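Local coordinates for protein DJ-1 homolog D (Arabidopsis thaliana, PDB 4OGG) that belongs to the DJ-1/PfpI family and joins two copies of that family's fold in a single chain, each with a modified cysteine, at residues K190-N195 against G381-F386; A24-G29 against G368-V373; N195-F200 against S271-L276; E178-F183 against L218-C223. All blocks are in the same frame, centred on the assembly; numbering follows the deposited sequence.

Contact 1: residues K190-N195 against G381-F386; sequences KITGAN and GIQVSF
The carbonyl oxygen of Lys190 is gripped from two sources: Ser385 N donates to it across 2.8 Å in a nearly straight bond (169° at the hydrogen), and water 1 donates a second hydrogen bond to it. That water also bonds Thr192 OG1 and Ser385 OG, so it bridges both strands on the face that carries Lys190, Thr192, Gln383 and Ser385. Water 2 bonds Thr192 OG1, donates to Gly381 O at 2.7 Å and accepts from Gln383 NE2. Thr192 OG1 reaches both waters because it stands between its backbone N and carbonyl carbon (chi1 54°). The strands run antiparallel, their axes 155° apart: strand 189-192 pairs with strand 383-386, the last strand of the chain, in a two-stranded sheet. Lys190-Ser385 and Thr192-Gln383 are its hydrogen-bonded pairs; Lys190 N to Ser385 O, at 2.7 Å, is the shortest of the four backbone bonds between the strands. Between them the non-hydrogen-bonded pair Ile191-Val384 turns to the other face, with Ile191 CG1 4.3 Å from Val384 CG2. There Val384 meets helices 176-186, 208-221 and 369-380, Ile191 the first of these, and Ile382 the other two. Ile382 CG1 presses on Gly193 O at 3.1 Å, where the pairing ends.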
loop_
_atom_site.group_PDB
_atom_site.type_symbol
_atom_site.label_atom_id
_atom_site.label_comp_id
_atom_site.label_asym_id
_atom_site.label_seq_id
_atom_site.Cartn_x
_atom_site.Cartn_y
_atom_site.Cartn_z
ATOM N N LYS C 190 9.262 -21.994 -36.394
ATOM C CA LYS C 190 10.679 -22.297 -36.520
ATOM C C LYS C 190 11.417 -20.987 -36.266
ATOM O O LYS C 190 11.126 -19.976 -36.906
ATOM C CB LYS C 190 10.993 -22.809 -37.928
ATOM C CG LYS C 190 12.473 -23.038 -38.191
ATOM C CD LYS C 190 13.028 -24.148 -37.308
ATOM C CE LYS C 190 14.518 -24.349 -37.538
ATOM N NZ LYS C 190 15.307 -23.146 -37.149
ATOM N N ILE C 191 12.358 -21.008 -35.329
ATOM C CA ILE C 191 13.125 -19.819 -34.981
ATOM C C ILE C 191 14.523 -19.885 -35.584
ATOM O O ILE C 191 15.219 -20.891 -35.447
ATOM C CB ILE C 191 13.262 -19.680 -33.447
ATOM C CG1 ILE C 191 11.873 -19.678 -32.803
ATOM C CG2 ILE C 191 14.021 -18.402 -33.104
ATOM C CD1 ILE C 191 11.897 -19.795 -31.292
ATOM N N THR C 192 14.931 -18.808 -36.245
ATOM C CA THR C 192 16.249 -18.747 -36.863
ATOM C C THR C 192 16.971 -17.449 -36.533
ATOM O O THR C 192 16.336 -16.423 -36.282
ATOM C CB THR C 192 16.155 -18.864 -38.397
ATOM O OG1 THR C 192 15.246 -17.879 -38.898
ATOM C CG2 THR C 192 15.671 -20.247 -38.801
ATOM N N GLY C 193 18.302 -17.512 -36.539
ATOM C CA GLY C 193 19.127 -16.348 -36.266
ATOM C C GLY C 193 19.082 -15.837 -34.837
ATOM O O GLY C 193 19.409 -14.675 -34.588
ATOM N N ALA C 194 18.704 -16.702 -33.899
ATOM C CA ALA C 194 18.600 -16.315 -32.495
ATOM C C ALA C 194 19.890 -16.454 -31.691
ATOM O O ALA C 194 19.889 -16.268 -30.473
ATOM C CB ALA C 194 17.483 -17.110 -31.824
ATOM N N ASN C 195 20.990 -16.784 -32.359
ATOM C CA ASN C 195 22.267 -16.916 -31.668
ATOM C C ASN C 195 22.853 -15.519 -31.473
ATOM O O ASN C 195 23.785 -15.119 -32.170
ATOM C CB ASN C 195 23.232 -17.783 -32.483
ATOM C CG ASN C 195 24.552 -18.005 -31.773
ATOM O OD1 ASN C 195 24.581 -18.330 -30.585
ATOM N ND2 ASN C 195 25.654 -17.841 -32.499
ATOM N N GLY C 381 18.135 -9.863 -37.274
ATOM C CA GLY C 381 17.986 -10.944 -38.231
ATOM C C GLY C 381 17.339 -12.185 -37.644
ATOM O O GLY C 381 17.492 -13.283 -38.183
ATOM N N ILE C 382 16.623 -12.015 -36.533
ATOM C CA ILE C 382 15.937 -13.128 -35.880
ATOM C C ILE C 382 14.544 -13.258 -36.479
ATOM O O ILE C 382 13.809 -12.273 -36.576
ATOM C CB ILE C 382 15.781 -12.898 -34.360
ATOM C CG1 ILE C 382 17.149 -12.669 -33.719
ATOM C CG2 ILE C 382 15.102 -14.104 -33.723
ATOM C CD1 ILE C 382 17.081 -12.325 -32.235
ATOM N N GLN C 383 14.178 -14.473 -36.872
ATOM C CA GLN C 383 12.872 -14.700 -37.470
ATOM C C GLN C 383 12.137 -15.896 -36.888
ATOM O O GLN C 383 12.749 -16.883 -36.482
ATOM C CB GLN C 383 13.012 -14.926 -38.975
ATOM C CG GLN C 383 13.831 -13.880 -39.704
ATOM C CD GLN C 383 13.997 -14.221 -41.171
ATOM O OE1 GLN C 383 13.027 -14.240 -41.929
ATOM N NE2 GLN C 383 15.231 -14.507 -41.576
ATOM N N VAL C 384 10.815 -15.785 -36.848
ATOM C CA VAL C 384 9.955 -16.864 -36.381
ATOM C C VAL C 384 9.068 -17.126 -37.584
ATOM O O VAL C 384 8.329 -16.244 -38.017
ATOM C CB VAL C 384 9.080 -16.445 -35.183
ATOM C CG1 VAL C 384 8.153 -17.594 -34.794
ATOM C CG2 VAL C 384 9.964 -16.068 -34.007
ATOM N N SER C 385 9.165 -18.330 -38.133
ATOM C CA SER C 385 8.397 -18.695 -39.312
ATOM C C SER C 385 7.502 -19.891 -39.033
ATOM O O SER C 385 7.957 -20.910 -38.519
ATOM C CB SER C 385 9.352 -19.029 -40.458
ATOM O OG SER C 385 10.285 -17.980 -40.658
ATOM N N PHE C 386 6.227 -19.764 -39.376
ATOM C CA PHE C 386 5.289 -20.852 -39.155
ATOM C C PHE C 386 5.162 -21.702 -40.409
ATOM O O PHE C 386 4.229 -21.541 -41.199
ATOM C CB PHE C 386 3.941 -20.282 -38.715
ATOM C CG PHE C 386 4.005 -19.592 -37.383
ATOM C CD1 PHE C 386 4.138 -20.334 -36.214
ATOM C CD2 PHE C 386 4.031 -18.203 -37.303
ATOM C CE1 PHE C 386 4.304 -19.705 -34.984
ATOM C CE2 PHE C 386 4.195 -17.564 -36.077
ATOM C CZ PHE C 386 4.335 -18.318 -34.916
HETATM O O HOH W 1 12.502 -18.736 -39.157
HETATM O O HOH W 2 16.670 -15.607 -39.325
#

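Contact 2: residues A24-G29 against G368-V373; sequences ALQAFG and GHPEFV
Ala27 CB sits against the first turn of helix 369-380, touching Pro370 O at 3.4 Å and Val373 CB at 3.6 Å. The backbones come close as well: the CA atoms of Ala27 and Pro370 are 4.1 Å apart, and Ala27 CA makes a CA-H...O contact with Pro370 O at 3.5 Å. Here the Pro370 ring and the Gln26 side chain lie side by side and point the same way, with Gln26 CB 3.9 Å from Pro370 CB. Val373 CG1, anti to its backbone N (chi1 177°), lies against Ala27 CB and approaches Phe28 CE1 obliquely at 4.4 Å. Further out, Ile180, Val184 and Leu221 pack on Phe28 and set its ring, and Ala24 O stands 3.1 Å above the ring plane, over its centre. Gly29 closes helix 15-27 with a Schellman motif, and Gly368 is the N-cap of helix 369-380. Helix 15-27 of the first DJ-1/PfpI family region thus meets the start of helix 369-380 of the second, with His369 ND1 hydrogen-bonded to Gln23 OE1. No hydrogen bond joins 24-29 directly to 368-373, so their hold rests on van der Waals packing of the Ala27 methyl against Val373 and the Pro370 carbonyl, with a weak CA-H...O contact.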
loop_
_atom_site.group_PDB
_atom_site.type_symbol
_atom_site.label_atom_id
_atom_site.label_comp_id
_atom_site.label_asym_id
_atom_site.label_seq_id
_atom_site.Cartn_x
_atom_site.Cartn_y
_atom_site.Cartn_z
ATOM N N ALA C 24 4.901 -11.058 -26.174
ATOM C CA ALA C 24 5.944 -11.835 -26.830
ATOM C C ALA C 24 5.370 -12.524 -28.062
ATOM O O ALA C 24 5.931 -12.435 -29.153
ATOM C CB ALA C 24 6.514 -12.874 -25.872
ATOM N N LEU C 25 4.246 -13.212 -27.887
ATOM C CA LEU C 25 3.626 -13.915 -29.001
ATOM C C LEU C 25 3.289 -12.955 -30.134
ATOM O O LEU C 25 3.494 -13.271 -31.307
ATOM C CB LEU C 25 2.374 -14.657 -28.530
ATOM C CG LEU C 25 2.643 -15.779 -27.521
ATOM C CD1 LEU C 25 1.324 -16.423 -27.141
ATOM C CD2 LEU C 25 3.592 -16.825 -28.110
ATOM N N GLN C 26 2.775 -11.779 -29.787
ATOM C CA GLN C 26 2.453 -10.788 -30.802
ATOM C C GLN C 26 3.730 -10.352 -31.514
ATOM O O GLN C 26 3.752 -10.204 -32.736
ATOM C CB GLN C 26 1.764 -9.578 -30.167
ATOM C CG GLN C 26 0.302 -9.823 -29.849
ATOM C CD GLN C 26 -0.384 -8.596 -29.301
ATOM O OE1 GLN C 26 -0.245 -8.263 -28.125
ATOM N NE2 GLN C 26 -1.123 -7.905 -30.155
ATOM N N ALA C 27 4.801 -10.157 -30.751
ATOM C CA ALA C 27 6.066 -9.738 -31.343
ATOM C C ALA C 27 6.549 -10.768 -32.356
ATOM O O ALA C 27 7.240 -10.425 -33.319
ATOM C CB ALA C 27 7.118 -9.542 -30.259
ATOM N N PHE C 28 6.172 -12.025 -32.142
ATOM C CA PHE C 28 6.584 -13.107 -33.026
ATOM C C PHE C 28 5.657 -13.319 -34.214
ATOM O O PHE C 28 5.804 -14.293 -34.955
ATOM C CB PHE C 28 6.710 -14.415 -32.245
ATOM C CG PHE C 28 7.619 -14.326 -31.052
ATOM C CD1 PHE C 28 8.605 -13.346 -30.976
ATOM C CD2 PHE C 28 7.505 -15.243 -30.013
ATOM C CE1 PHE C 28 9.464 -13.279 -29.879
ATOM C CE2 PHE C 28 8.362 -15.184 -28.914
ATOM C CZ PHE C 28 9.342 -14.199 -28.849
ATOM N N GLY C 29 4.698 -12.416 -34.385
ATOM C CA GLY C 29 3.782 -12.515 -35.507
ATOM C C GLY C 29 2.509 -13.298 -35.262
ATOM O O GLY C 29 1.838 -13.704 -36.207
ATOM N N GLY C 368 3.691 -0.731 -26.358
ATOM C CA GLY C 368 4.398 -0.937 -27.613
ATOM C C GLY C 368 5.422 -2.061 -27.679
ATOM O O GLY C 368 6.183 -2.142 -28.645
ATOM N N HIS C 369 5.441 -2.942 -26.685
ATOM C CA HIS C 369 6.408 -4.038 -26.679
ATOM C C HIS C 369 6.384 -4.964 -27.899
ATOM O O HIS C 369 7.436 -5.420 -28.347
ATOM C CB HIS C 369 6.261 -4.856 -25.393
ATOM C CG HIS C 369 6.819 -4.168 -24.186
ATOM N ND1 HIS C 369 6.384 -4.435 -22.907
ATOM C CD2 HIS C 369 7.778 -3.218 -24.066
ATOM C CE1 HIS C 369 7.048 -3.677 -22.051
ATOM N NE2 HIS C 369 7.900 -2.929 -22.729
ATOM N N PRO C 370 5.193 -5.258 -28.452
ATOM C CA PRO C 370 5.172 -6.142 -29.622
ATOM C C PRO C 370 6.024 -5.593 -30.764
ATOM O O PRO C 370 6.870 -6.301 -31.307
ATOM C CB PRO C 370 3.690 -6.210 -29.972
ATOM C CG PRO C 370 3.043 -6.123 -28.616
ATOM C CD PRO C 370 3.825 -5.004 -27.966
ATOM N N GLU C 371 5.810 -4.329 -31.121
ATOM C CA GLU C 371 6.584 -3.722 -32.197
ATOM C C GLU C 371 8.021 -3.486 -31.755
ATOM O O GLU C 371 8.948 -3.577 -32.561
ATOM C CB GLU C 371 5.946 -2.406 -32.650
ATOM C CG GLU C 371 4.576 -2.586 -33.297
ATOM C CD GLU C 371 4.126 -1.369 -34.086
ATOM O OE1 GLU C 371 2.975 -1.371 -34.573
ATOM O OE2 GLU C 371 4.922 -0.414 -34.229
ATOM N N PHE C 372 8.204 -3.193 -30.471
ATOM C CA PHE C 372 9.534 -2.960 -29.913
ATOM C C PHE C 372 10.398 -4.201 -30.140
ATOM O O PHE C 372 11.483 -4.126 -30.720
ATOM C CB PHE C 372 9.423 -2.671 -28.409
ATOM C CG PHE C 372 10.720 -2.247 -27.761
ATOM C CD1 PHE C 372 11.342 -1.054 -28.125
ATOM C CD2 PHE C 372 11.289 -3.015 -26.748
ATOM C CE1 PHE C 372 12.506 -0.632 -27.489
ATOM C CE2 PHE C 372 12.454 -2.605 -26.103
ATOM C CZ PHE C 372 13.065 -1.407 -26.473
ATOM N N VAL C 373 9.906 -5.346 -29.679
ATOM C CA VAL C 373 10.633 -6.601 -29.827
ATOM C C VAL C 373 10.716 -7.017 -31.295
ATOM O O VAL C 373 11.763 -7.466 -31.762
ATOM C CB VAL C 373 9.956 -7.726 -29.014
ATOM C CG1 VAL C 373 10.677 -9.047 -29.244
ATOM C CG2 VAL C 373 9.972 -7.372 -27.533
#

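Contact 3: residues N195-F200 against S271-L276; sequences NKRILF and SSYDAL
Ile198 and Leu199 pair in parallel with Ala275 and Leu276, at the start of strand 275-278, with Leu199 N donating to Ala275 O at 3.0 Å. Ahead of them Arg197 is held at both backbone polar atoms. Its N gives a bond of 2.8 Å to Asp274 OD2 on the carboxylate's anti lone pair, while its O accepts from Asp274 N at 2.7 Å, in the carbonyl plane, and weakly from Ala275 N. The Arg197 side chain bends at chi3 (59°) and brings NE to Ser272 O at 2.7 Å; that oxygen is close to the guanidinium plane, but NE stands above the carbonyl plane. Over one face of the Tyr273 ring lies Leu199 CB, a CH-pi contact 3.8 Å from the centroid and 13° off the normal. Tyr273 OH bonds Asp226 of the neighbouring strand 224-228. On the opposite face of the sheet from Leu199, Ile198 CD1 meets Ala275 CB tightly at 3.5 Å. The pairing belongs to the parallel part of a six-stranded sheet. Asp274 probably helps to set where it begins. The NE-H...O bond is bent (133°) and NH2 has a long, weak ion pair with Asp226, so the arginine's charge probably strengthens its hold on Ser272 O only in part.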
loop_
_atom_site.group_PDB
_atom_site.type_symbol
_atom_site.label_atom_id
_atom_site.label_comp_id
_atom_site.label_asym_id
_atom_site.label_seq_id
_atom_site.Cartn_x
_atom_site.Cartn_y
_atom_site.Cartn_z
ATOM N N ASN C 195 20.990 -16.784 -32.359
ATOM C CA ASN C 195 22.267 -16.916 -31.668
ATOM C C ASN C 195 22.853 -15.519 -31.473
ATOM O O ASN C 195 23.785 -15.119 -32.170
ATOM C CB ASN C 195 23.232 -17.783 -32.483
ATOM C CG ASN C 195 24.552 -18.005 -31.773
ATOM O OD1 ASN C 195 24.581 -18.330 -30.585
ATOM N ND2 ASN C 195 25.654 -17.841 -32.499
ATOM N N LYS C 196 22.290 -14.780 -30.522
ATOM C CA LYS C 196 22.731 -13.421 -30.239
ATOM C C LYS C 196 22.876 -13.178 -28.741
ATOM O O LYS C 196 22.241 -13.847 -27.927
ATOM C CB LYS C 196 21.724 -12.416 -30.811
ATOM C CG LYS C 196 21.479 -12.530 -32.307
ATOM C CD LYS C 196 22.723 -12.178 -33.112
ATOM C CE LYS C 196 22.426 -12.153 -34.604
ATOM N NZ LYS C 196 21.917 -13.465 -35.102
ATOM N N ARG C 197 23.723 -12.218 -28.385
ATOM C CA ARG C 197 23.940 -11.851 -26.991
ATOM C C ARG C 197 23.396 -10.437 -26.813
ATOM O O ARG C 197 23.790 -9.518 -27.534
ATOM C CB ARG C 197 25.431 -11.884 -26.650
ATOM C CG ARG C 197 26.025 -13.281 -26.614
ATOM C CD ARG C 197 27.538 -13.231 -26.470
ATOM N NE ARG C 197 27.964 -12.541 -25.254
ATOM C CZ ARG C 197 27.757 -12.995 -24.023
ATOM N NH1 ARG C 197 27.127 -14.147 -23.833
ATOM N NH2 ARG C 197 28.191 -12.302 -22.979
ATOM N N ILE C 198 22.490 -10.269 -25.855
ATOM C CA ILE C 198 21.873 -8.971 -25.609
ATOM C C ILE C 198 22.140 -8.471 -24.192
ATOM O O ILE C 198 22.054 -9.234 -23.230
ATOM C CB ILE C 198 20.342 -9.051 -25.819
ATOM C CG1 ILE C 198 20.030 -9.831 -27.101
ATOM C CG2 ILE C 198 19.749 -7.652 -25.886
ATOM C CD1 ILE C 198 20.598 -9.221 -28.359
ATOM N N LEU C 199 22.467 -7.185 -24.074
ATOM C CA LEU C 199 22.734 -6.567 -22.776
ATOM C C LEU C 199 21.622 -5.592 -22.400
ATOM O O LEU C 199 21.224 -4.753 -23.204
ATOM C CB LEU C 199 24.066 -5.810 -22.800
ATOM C CG LEU C 199 24.399 -5.030 -21.523
ATOM C CD1 LEU C 199 24.611 -5.998 -20.374
ATOM C CD2 LEU C 199 25.643 -4.186 -21.738
ATOM N N PHE C 200 21.126 -5.712 -21.172
ATOM C CA PHE C 200 20.069 -4.838 -20.668
ATOM C C PHE C 200 20.627 -3.898 -19.611
ATOM O O PHE C 200 21.221 -4.350 -18.635
ATOM C CB PHE C 200 18.946 -5.662 -20.032
ATOM C CG PHE C 200 17.854 -6.048 -20.983
ATOM C CD1 PHE C 200 18.126 -6.822 -22.105
ATOM C CD2 PHE C 200 16.543 -5.646 -20.744
ATOM C CE1 PHE C 200 17.104 -7.195 -22.978
ATOM C CE2 PHE C 200 15.516 -6.013 -21.607
ATOM C CZ PHE C 200 15.796 -6.789 -22.727
ATOM N N SER C 271 31.789 -5.346 -26.309
ATOM C CA SER C 271 32.084 -5.884 -27.631
ATOM C C SER C 271 31.629 -7.334 -27.724
ATOM O O SER C 271 31.635 -7.930 -28.802
ATOM C CB SER C 271 33.585 -5.799 -27.915
ATOM O OG SER C 271 34.318 -6.619 -27.022
ATOM N N SER C 272 31.237 -7.897 -26.586
ATOM C CA SER C 272 30.782 -9.280 -26.526
ATOM C C SER C 272 29.286 -9.383 -26.790
ATOM O O SER C 272 28.740 -10.483 -26.880
ATOM C CB SER C 272 31.085 -9.868 -25.147
ATOM O OG SER C 272 32.446 -9.685 -24.805
ATOM N N TYR C 273 28.629 -8.236 -26.917
ATOM C CA TYR C 273 27.189 -8.198 -27.150
ATOM C C TYR C 273 26.832 -7.765 -28.562
ATOM O O TYR C 273 27.569 -7.015 -29.202
ATOM C CB TYR C 273 26.532 -7.266 -26.128
ATOM C CG TYR C 273 26.639 -7.788 -24.720
ATOM C CD1 TYR C 273 25.780 -8.784 -24.260
ATOM C CD2 TYR C 273 27.642 -7.336 -23.864
ATOM C CE1 TYR C 273 25.915 -9.319 -22.985
ATOM C CE2 TYR C 273 27.788 -7.867 -22.585
ATOM C CZ TYR C 273 26.921 -8.858 -22.154
ATOM O OH TYR C 273 27.066 -9.397 -20.900
ATOM N N ASP C 274 25.690 -8.245 -29.041
ATOM C CA ASP C 274 25.226 -7.920 -30.379
ATOM C C ASP C 274 24.183 -6.812 -30.361
ATOM O O ASP C 274 23.904 -6.200 -31.392
ATOM C CB ASP C 274 24.642 -9.168 -31.039
ATOM C CG ASP C 274 25.630 -10.313 -31.079
ATOM O OD1 ASP C 274 26.671 -10.172 -31.755
ATOM O OD2 ASP C 274 25.369 -11.351 -30.433
ATOM N N ALA C 275 23.598 -6.561 -29.192
ATOM C CA ALA C 275 22.580 -5.523 -29.067
ATOM C C ALA C 275 22.413 -5.012 -27.639
ATOM O O ALA C 275 22.780 -5.679 -26.670
ATOM C CB ALA C 275 21.242 -6.036 -29.591
ATOM N N LEU C 276 21.847 -3.816 -27.525
ATOM C CA LEU C 276 21.618 -3.183 -26.234
ATOM C C LEU C 276 20.145 -2.834 -26.086
ATOM O O LEU C 276 19.519 -2.348 -27.028
ATOM C CB LEU C 276 22.451 -1.904 -26.127
ATOM C CG LEU C 276 22.434 -1.135 -24.804
ATOM C CD1 LEU C 276 23.133 -1.951 -23.722
ATOM C CD2 LEU C 276 23.136 0.206 -24.992
#

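Contact 4: residues E178-F183 against L218-C223; sequences EFIQLF and LQALGC
Gln181 and Ile180, consecutive on helix 176-186, both point toward the end of helix 208-221 and take hold of Ala220 in different ways. Gln181 runs its chain alongside the Ala220 carbonyl: CB, CG and CD all lie near the oxygen, with CG at 3.2 Å from Ala220 O. Its CG is anti to the backbone N (chi1 -164°) and the chain is extended to CD, with the amide turned roughly square to it (chi3 83°) so that NE2 faces Ala220 O and bonds it at 2.9 Å. That bond is bent, 141° at the hydrogen, and NE2 stands above the carbonyl plane, with the oxygen itself tilted from the amide plane. The other end of the amide, Gln181 OE1, has a weak bond from Lys185 NZ. Ile180 meets the methyl of the same alanine instead, its CG2 branch lying 3.9 Å from Ala220 CB. One residue thus offers its oxygen to the polar side chain and its methyl to the apolar one. Ile180 also packs on Phe28 and on Val20, Ala24 and Leu25 of helix 15-27. Gly222, with positive phi, terminates helix 208-221 in a Schellman motif, and its N lies 3.8 Å from Gln181 NE2. The arrangement is a helix-to-helix contact between the two DJ-1/PfpI family regions, where helix 176-186 of the first meets the C-terminal end of helix 208-221 of the second.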
loop_
_atom_site.group_PDB
_atom_site.type_symbol
_atom_site.label_atom_id
_atom_site.label_comp_id
_atom_site.label_asym_id
_atom_site.label_seq_id
_atom_site.Cartn_x
_atom_site.Cartn_y
_atom_site.Cartn_z
ATOM N N GLU C 178 11.515 -20.851 -21.981
ATOM C CA GLU C 178 11.300 -22.172 -22.564
ATOM C C GLU C 178 9.808 -22.445 -22.766
ATOM O O GLU C 178 9.412 -23.097 -23.729
ATOM C CB GLU C 178 11.921 -23.253 -21.672
ATOM C CG GLU C 178 11.607 -24.672 -22.127
ATOM C CD GLU C 178 12.308 -25.735 -21.300
ATOM O OE1 GLU C 178 12.671 -25.459 -20.136
ATOM O OE2 GLU C 178 12.484 -26.859 -21.815
ATOM N N PHE C 179 8.990 -21.925 -21.853
ATOM C CA PHE C 179 7.537 -22.083 -21.907
ATOM C C PHE C 179 7.024 -21.540 -23.236
ATOM O O PHE C 179 6.344 -22.233 -23.995
ATOM C CB PHE C 179 6.910 -21.302 -20.746
ATOM C CG PHE C 179 5.401 -21.372 -20.684
ATOM C CD1 PHE C 179 4.747 -22.580 -20.474
ATOM C CD2 PHE C 179 4.643 -20.204 -20.755
ATOM C CE1 PHE C 179 3.352 -22.628 -20.326
ATOM C CE2 PHE C 179 3.251 -20.236 -20.610
ATOM C CZ PHE C 179 2.603 -21.451 -20.393
ATOM N N ILE C 180 7.370 -20.290 -23.510
ATOM C CA ILE C 180 6.949 -19.629 -24.733
ATOM C C ILE C 180 7.583 -20.266 -25.972
ATOM O O ILE C 180 6.921 -20.434 -26.998
ATOM C CB ILE C 180 7.290 -18.121 -24.660
ATOM C CG1 ILE C 180 6.460 -17.475 -23.545
ATOM C CG2 ILE C 180 7.040 -17.451 -26.005
ATOM C CD1 ILE C 180 6.810 -16.028 -23.245
ATOM N N GLN C 181 8.857 -20.635 -25.879
ATOM C CA GLN C 181 9.529 -21.252 -27.022
ATOM C C GLN C 181 8.845 -22.558 -27.420
ATOM O O GLN C 181 8.606 -22.812 -28.603
ATOM C CB GLN C 181 11.000 -21.525 -26.702
ATOM C CG GLN C 181 11.841 -21.804 -27.940
ATOM C CD GLN C 181 13.282 -22.135 -27.607
ATOM O OE1 GLN C 181 13.610 -23.277 -27.288
ATOM N NE2 GLN C 181 14.151 -21.131 -27.670
ATOM N N LEU C 182 8.525 -23.382 -26.430
ATOM C CA LEU C 182 7.874 -24.661 -26.680
ATOM C C LEU C 182 6.497 -24.471 -27.302
ATOM O O LEU C 182 6.074 -25.257 -28.154
ATOM C CB LEU C 182 7.748 -25.449 -25.374
ATOM C CG LEU C 182 9.053 -26.006 -24.798
ATOM C CD1 LEU C 182 8.841 -26.446 -23.365
ATOM C CD2 LEU C 182 9.536 -27.171 -25.665
ATOM N N PHE C 183 5.803 -23.420 -26.876
ATOM C CA PHE C 183 4.469 -23.126 -27.387
ATOM C C PHE C 183 4.571 -22.693 -28.844
ATOM O O PHE C 183 3.786 -23.127 -29.686
ATOM C CB PHE C 183 3.820 -22.026 -26.541
ATOM C CG PHE C 183 2.376 -21.764 -26.875
ATOM C CD1 PHE C 183 1.427 -22.780 -26.779
ATOM C CD2 PHE C 183 1.959 -20.491 -27.252
ATOM C CE1 PHE C 183 0.079 -22.527 -27.050
ATOM C CE2 PHE C 183 0.615 -20.229 -27.526
ATOM C CZ PHE C 183 -0.325 -21.248 -27.423
ATOM N N LEU C 218 13.121 -12.015 -25.626
ATOM C CA LEU C 218 14.371 -12.312 -26.318
ATOM C C LEU C 218 14.954 -13.652 -25.875
ATOM O O LEU C 218 15.544 -14.374 -26.681
ATOM C CB LEU C 218 15.379 -11.177 -26.092
ATOM C CG LEU C 218 14.971 -9.841 -26.719
ATOM C CD1 LEU C 218 15.904 -8.731 -26.253
ATOM C CD2 LEU C 218 14.991 -9.966 -28.237
ATOM N N GLN C 219 14.793 -13.990 -24.600
ATOM C CA GLN C 219 15.291 -15.269 -24.102
ATOM C C GLN C 219 14.469 -16.406 -24.703
ATOM O O GLN C 219 14.983 -17.503 -24.924
ATOM C CB GLN C 219 15.181 -15.351 -22.580
ATOM C CG GLN C 219 16.168 -14.487 -21.815
ATOM C CD GLN C 219 16.010 -14.649 -20.319
ATOM O OE1 GLN C 219 14.906 -14.516 -19.787
ATOM N NE2 GLN C 219 17.111 -14.936 -19.630
ATOM N N ALA C 220 13.188 -16.147 -24.954
ATOM C CA ALA C 220 12.305 -17.168 -25.517
ATOM C C ALA C 220 12.734 -17.566 -26.927
ATOM O O ALA C 220 12.519 -18.704 -27.356
ATOM C CB ALA C 220 10.872 -16.670 -25.536
ATOM N N LEU C 221 13.331 -16.619 -27.642
ATOM C CA LEU C 221 13.799 -16.860 -29.000
ATOM C C LEU C 221 15.071 -17.702 -28.972
ATOM O O LEU C 221 15.426 -18.334 -29.965
ATOM C CB LEU C 221 14.070 -15.529 -29.709
ATOM C CG LEU C 221 12.853 -14.651 -30.014
ATOM C CD1 LEU C 221 13.301 -13.252 -30.391
ATOM C CD2 LEU C 221 12.040 -15.276 -31.137
ATOM N N GLY C 222 15.751 -17.704 -27.829
ATOM C CA GLY C 222 16.977 -18.472 -27.696
ATOM C C GLY C 222 18.213 -17.617 -27.480
ATOM O O GLY C 222 19.329 -18.136 -27.402
ATOM N N CYS C 223 18.019 -16.308 -27.369
ATOM C CA CYS C 223 19.129 -15.379 -27.168
ATOM C C CYS C 223 19.692 -15.442 -25.754
ATOM O O CYS C 223 18.993 -15.805 -24.805
ATOM C CB CYS C 223 18.676 -13.937 -27.432
ATOM S SG CYS C 223 17.938 -13.614 -29.046
#

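Overall arrangement
Contacts 1, 2 and 4 touch one another; contacts 2 and 4 join the two DJ-1/PfpI family regions, whereas contact 3 lies within the second. Phe28 and Leu221 link contacts 2 and 4, Phe28 CE1 coming 3.5 Å from Leu221 CD2. Contact 1 touches both: Val384 CB is 3.9 Å from Phe28 O, and Ile191 CG2 is 3.4 Å from Leu221 O. The centres of contacts 1 and 4 are about 11 Å apart. Contact 3 continues the chain from contact 1 through Asn195 and touches contact 4 where Phe200 CE1 meets Leu218 CD1 at 3.8 Å. Ile310 and Ile117, each directly before a modified cysteine, pack against contact 2 (His369, Phe372) and contact 4 (Phe179) respectively.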